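Local coordinates for hypothetical protein (Uncultured marine organism, PDB 2OP5) that is of unknown function but adopts a ferredoxin-like fold and forms a dimer, consistent with membership of the dimeric alpha-beta barrel clan, at residues A9-L14 against G107-E112; F15-S20 against Q61-M66. One frame throughout, in Å; residues are numbered along the deposited sequence.

Contact 1 (A9-L14 against G107-E112)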
# COMPACT_ATOMS: atom_id res chain seq x y z
N ALA A 9 3.81 -12.21 1.79
CA ALA A 9 4.12 -12.81 0.50
C ALA A 9 3.26 -12.22 -0.61
O ALA A 9 3.72 -12.07 -1.74
CB ALA A 9 3.89 -14.30 0.55
N PHE A 10 2.00 -11.93 -0.29
CA PHE A 10 1.04 -11.39 -1.23
C PHE A 10 0.41 -10.14 -0.66
O PHE A 10 0.17 -10.07 0.54
CB PHE A 10 -0.03 -12.43 -1.50
CG PHE A 10 -0.84 -12.16 -2.72
CD1 PHE A 10 -0.31 -12.42 -3.98
CD2 PHE A 10 -2.16 -11.73 -2.62
CE1 PHE A 10 -1.08 -12.22 -5.11
CE2 PHE A 10 -2.93 -11.53 -3.78
CZ PHE A 10 -2.38 -11.78 -5.01
N LEU A 11 0.09 -9.19 -1.54
CA LEU A 11 -0.40 -7.89 -1.13
C LEU A 11 -1.37 -7.23 -2.14
O LEU A 11 -1.24 -7.42 -3.35
CB LEU A 11 0.84 -7.00 -0.92
CG LEU A 11 0.92 -5.52 -0.54
CD1 LEU A 11 2.28 -5.20 0.05
CD2 LEU A 11 0.66 -4.60 -1.72
N ASN A 12 -2.33 -6.48 -1.61
CA ASN A 12 -3.23 -5.66 -2.44
C ASN A 12 -3.15 -4.24 -1.92
O ASN A 12 -3.37 -4.00 -0.74
CB ASN A 12 -4.67 -6.15 -2.40
CG ASN A 12 -5.56 -5.46 -3.45
OD1 ASN A 12 -5.09 -4.73 -4.32
ND2 ASN A 12 -6.86 -5.74 -3.39
N SER A 13 -2.76 -3.32 -2.79
CA SER A 13 -2.68 -1.89 -2.47
C SER A 13 -3.73 -1.29 -3.36
O SER A 13 -3.49 -1.02 -4.54
CB SER A 13 -1.30 -1.30 -2.80
OG SER A 13 -1.26 0.10 -2.52
N LEU A 14 -4.92 -1.16 -2.79
CA LEU A 14 -6.06 -0.68 -3.55
C LEU A 14 -6.42 0.74 -3.16
O LEU A 14 -5.98 1.23 -2.11
CB LEU A 14 -7.23 -1.63 -3.36
CG LEU A 14 -8.05 -1.63 -2.07
CD1 LEU A 14 -8.99 -0.44 -1.97
CD2 LEU A 14 -8.90 -2.91 -2.03
N GLY A 107 -0.31 -8.45 -6.06
CA GLY A 107 0.89 -9.15 -6.51
C GLY A 107 1.76 -9.72 -5.41
O GLY A 107 1.47 -9.59 -4.22
N VAL A 108 2.86 -10.34 -5.85
CA VAL A 108 3.82 -10.99 -5.00
C VAL A 108 4.77 -9.95 -4.45
O VAL A 108 5.21 -9.07 -5.19
CB VAL A 108 4.77 -11.96 -5.78
CG1 VAL A 108 5.40 -12.96 -4.83
CG2 VAL A 108 4.06 -12.75 -6.81
N VAL A 109 5.10 -10.10 -3.18
CA VAL A 109 6.11 -9.27 -2.56
C VAL A 109 7.49 -9.77 -3.03
O VAL A 109 7.77 -10.97 -3.05
CB VAL A 109 6.00 -9.30 -1.01
CG1 VAL A 109 7.20 -8.61 -0.37
CG2 VAL A 109 4.72 -8.62 -0.57
N VAL A 110 8.33 -8.81 -3.43
CA VAL A 110 9.69 -9.07 -3.93
C VAL A 110 10.72 -8.65 -2.86
O VAL A 110 11.81 -9.20 -2.79
CB VAL A 110 9.96 -8.22 -5.22
CG1 VAL A 110 11.31 -8.57 -5.84
CG2 VAL A 110 8.85 -8.40 -6.23
N SER A 111 10.39 -7.64 -2.06
CA SER A 111 11.30 -7.19 -1.03
C SER A 111 10.50 -6.58 0.09
O SER A 111 9.47 -5.92 -0.14
CB SER A 111 12.28 -6.17 -1.60
OG SER A 111 13.31 -5.87 -0.68
N GLU A 112 10.96 -6.83 1.31
CA GLU A 112 10.34 -6.31 2.52
C GLU A 112 11.39 -5.91 3.57
O GLU A 112 12.23 -6.72 3.99
CB GLU A 112 9.40 -7.34 3.14
CG GLU A 112 8.50 -6.75 4.24
CD GLU A 112 7.58 -7.76 4.88
OE1 GLU A 112 7.59 -8.95 4.48
OE2 GLU A 112 6.84 -7.36 5.80

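Contact 2 (F15-S20 against Q61-M66)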
# COMPACT_ATOMS: atom_id res chain seq x y z
N PHE A 15 -7.15 1.42 -4.06
CA PHE A 15 -7.61 2.77 -3.76
C PHE A 15 -9.01 3.01 -4.33
O PHE A 15 -9.42 2.36 -5.30
CB PHE A 15 -6.59 3.88 -4.12
CG PHE A 15 -6.29 4.05 -5.61
CD1 PHE A 15 -5.24 3.36 -6.21
CD2 PHE A 15 -7.02 4.94 -6.38
CE1 PHE A 15 -4.94 3.53 -7.55
CE2 PHE A 15 -6.73 5.11 -7.74
CZ PHE A 15 -5.69 4.41 -8.33
N MSE A 16 -9.74 3.93 -3.67
CA MSE A 16 -11.11 4.31 -4.05
C MSE A 16 -11.22 5.82 -4.11
O MSE A 16 -10.77 6.51 -3.20
CB MSE A 16 -12.14 3.83 -3.05
CG MSE A 16 -12.44 2.36 -3.12
SE MSE A 16 -13.03 1.73 -1.37
CE MSE A 16 -11.40 2.04 -0.52
N ASP A 17 -11.86 6.31 -5.16
CA ASP A 17 -12.05 7.73 -5.40
C ASP A 17 -13.54 8.03 -5.40
O ASP A 17 -14.30 7.40 -6.13
CB ASP A 17 -11.49 8.12 -6.76
CG ASP A 17 -9.99 7.92 -6.84
OD1 ASP A 17 -9.36 7.88 -5.78
OD2 ASP A 17 -9.45 7.78 -7.97
N PHE A 18 -13.92 9.02 -4.59
CA PHE A 18 -15.31 9.44 -4.44
C PHE A 18 -15.59 10.73 -5.18
O PHE A 18 -14.66 11.49 -5.49
CB PHE A 18 -15.66 9.56 -2.94
CG PHE A 18 -15.54 8.25 -2.20
CD1 PHE A 18 -14.31 7.85 -1.68
CD2 PHE A 18 -16.62 7.40 -2.08
CE1 PHE A 18 -14.18 6.63 -1.02
CE2 PHE A 18 -16.49 6.17 -1.42
CZ PHE A 18 -15.27 5.80 -0.88
N THR A 19 -16.86 10.95 -5.51
CA THR A 19 -17.28 12.14 -6.25
C THR A 19 -17.45 13.37 -5.34
O THR A 19 -17.69 14.48 -5.82
CB THR A 19 -18.59 11.90 -7.05
OG1 THR A 19 -19.67 11.68 -6.14
CG2 THR A 19 -18.46 10.70 -8.01
N SER A 20 -17.35 13.16 -4.04
CA SER A 20 -17.41 14.27 -3.09
C SER A 20 -16.70 13.88 -1.80
O SER A 20 -16.58 12.70 -1.47
CB SER A 20 -18.86 14.65 -2.76
OG SER A 20 -19.49 13.64 -2.00
N GLN A 61 -8.36 14.71 -5.90
CA GLN A 61 -9.21 13.54 -5.67
C GLN A 61 -9.83 13.51 -4.27
O GLN A 61 -9.43 14.27 -3.40
CB GLN A 61 -8.33 12.28 -5.75
CG GLN A 61 -7.36 12.13 -6.95
CD GLN A 61 -8.05 11.79 -8.25
OE1 GLN A 61 -9.18 11.30 -8.25
NE2 GLN A 61 -7.37 12.05 -9.37
N HIS A 62 -10.80 12.63 -4.07
CA HIS A 62 -11.35 12.34 -2.74
C HIS A 62 -11.04 10.85 -2.59
O HIS A 62 -11.89 10.02 -2.80
CB HIS A 62 -12.83 12.58 -2.66
CG HIS A 62 -13.23 13.96 -3.06
ND1 HIS A 62 -13.08 15.04 -2.23
CD2 HIS A 62 -13.83 14.42 -4.18
CE1 HIS A 62 -13.54 16.12 -2.83
NE2 HIS A 62 -14.00 15.77 -4.02
N ARG A 63 -9.81 10.55 -2.18
CA ARG A 63 -9.29 9.23 -2.20
C ARG A 63 -9.01 8.55 -0.85
O ARG A 63 -8.54 9.18 0.11
CB ARG A 63 -8.00 9.28 -3.02
CG ARG A 63 -7.35 7.92 -3.28
CD ARG A 63 -6.24 7.98 -4.36
NE ARG A 63 -6.76 8.23 -5.71
CZ ARG A 63 -6.02 8.29 -6.80
NH1 ARG A 63 -4.70 8.16 -6.75
NH2 ARG A 63 -6.59 8.53 -7.96
N ILE A 64 -9.32 7.25 -0.81
CA ILE A 64 -9.03 6.38 0.30
C ILE A 64 -8.13 5.28 -0.23
O ILE A 64 -8.38 4.74 -1.30
CB ILE A 64 -10.29 5.65 0.83
CG1 ILE A 64 -11.30 6.65 1.40
CG2 ILE A 64 -9.93 4.63 1.90
CD1 ILE A 64 -10.79 7.50 2.53
N SER A 65 -7.09 4.95 0.53
CA SER A 65 -6.21 3.81 0.21
C SER A 65 -6.31 2.72 1.28
O SER A 65 -6.50 3.01 2.48
CB SER A 65 -4.77 4.25 0.13
OG SER A 65 -4.31 4.73 1.36
N MSE A 66 -6.20 1.48 0.82
CA MSE A 66 -6.18 0.33 1.66
C MSE A 66 -5.08 -0.57 1.20
O MSE A 66 -4.88 -0.78 0.01
CB MSE A 66 -7.49 -0.44 1.59
CG MSE A 66 -8.62 0.30 2.25
SE MSE A 66 -10.29 -0.70 2.29
CE MSE A 66 -11.20 0.60 3.35
O HOH W 1 -12.07 11.46 -6.29

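Contact 1 (A9-L14 against G107-E112)
The ring of F10 lies beside the backbone of G107, with the amide N of G107 over one of its faces. The ring's nearest approach is made by CD1, which comes to 3.4 Å from G107 O. CG stands anti to the backbone N (chi1 -164°), which turns the ring over the G107 backbone; the ring of Y76, from helix 73-86, also meets it.

L11 and G107 form a hydrogen-bonded antiparallel pair. L11 N donates to G107 O at 3.0 Å, and G107 N returns the bond to L11 O, also at 3.0 Å; both donors approach nearly in line with the carbonyl they meet. The next pair, F10 with V108, is non-hydrogen-bonded. Beyond it V109 N donates almost straight to A9 O (2.8 Å, 176° at the hydrogen), although it sits well above the carbonyl plane. A9 O also receives a CA-H...O contact from V108 CA at 3.4 Å, and V108 CG1 packs against the same oxygen at 3.6 Å. On the sheet face carrying L11, apolar contact is slight: L11 CB meets V109 CG2 at 4.2 Å.

A9 and F10 both face Y70 of strand 63-70, a classic beta bulge at the start of strand 10-17. The strand segments 10-14 and 107-112 run at 110° to each other, and G107-E112 swings away after V109. There V109, S111 and E112 pair antiparallel with a strand of the second subunit, and E112 forms a salt bridge with R50 of that subunit.

This side of the chain's own sheet, which continues into the second subunit, is therefore held chiefly by main-chain bonds. Three of them set the register, with both polar backbone atoms of G107 paired to L11 beside the F10 ring, and side-chain packing adds little.

Contact 2 (F15-S20 against Q61-M66)
H62 packs its ring against the turn that follows strand 10-17: S20 C lies over the centre of one face, 3.6 Å above the plane, while F18 O is at the ring's edge. ND1 bonds to E21, and S20 OG caps helix 21-28 through E23 N, so the ring sits against the start of that helix. The main chain of H62 is held too: its O accepts from F18 N (2.9 Å), and a water accepts from its N while donating to F18 O.

M16, a selenomethionine, faces the hydrophobic side. Its backbone makes the reciprocal bonds of a hydrogen-bonded antiparallel pair with I64. The chain bends at chi3 (-66°), bringing M16 CE to 3.8 Å from I64 CG2 and 4.1 Å from M66 SE.

On the other face F15, in one of its two conformers, places CE2 over the centre of the R63 guanidinium, planes 34° apart, a contact doubtful in the other. R63 grips the D17 carboxylate side-on and nearly coplanar, R63 NE to D17 OD1 at 2.6 Å and R63 NH2 to D17 OD2 at 3.0 Å.

These bonds and that of NH1 to N105 of the second subunit probably fix the R63 charge at the dimer interface, perhaps with F15.

Overall arrangement
Both contacts use strand 10-17, the central partner of 102-114 at one side and 63-70 at the other, and L14 N, probably bonded to M66 O, joins them directly. Their centres are 21 Å apart, with contact 2 nested along the chain inside the loop closed by contact 1. Contact 1, where 102-114 peels away into the second subunit, sets exposed V108 beside buried F10, L11 and G107, burying 267 Å² and relying on backbone bonds. Contact 2 buries 560 Å² with far more side-chain chemistry: a buried apolar face (M16, F18, I64, M66) toward helix 21-28, and a more exposed salt bridge, D17 with R63, beside the second subunit.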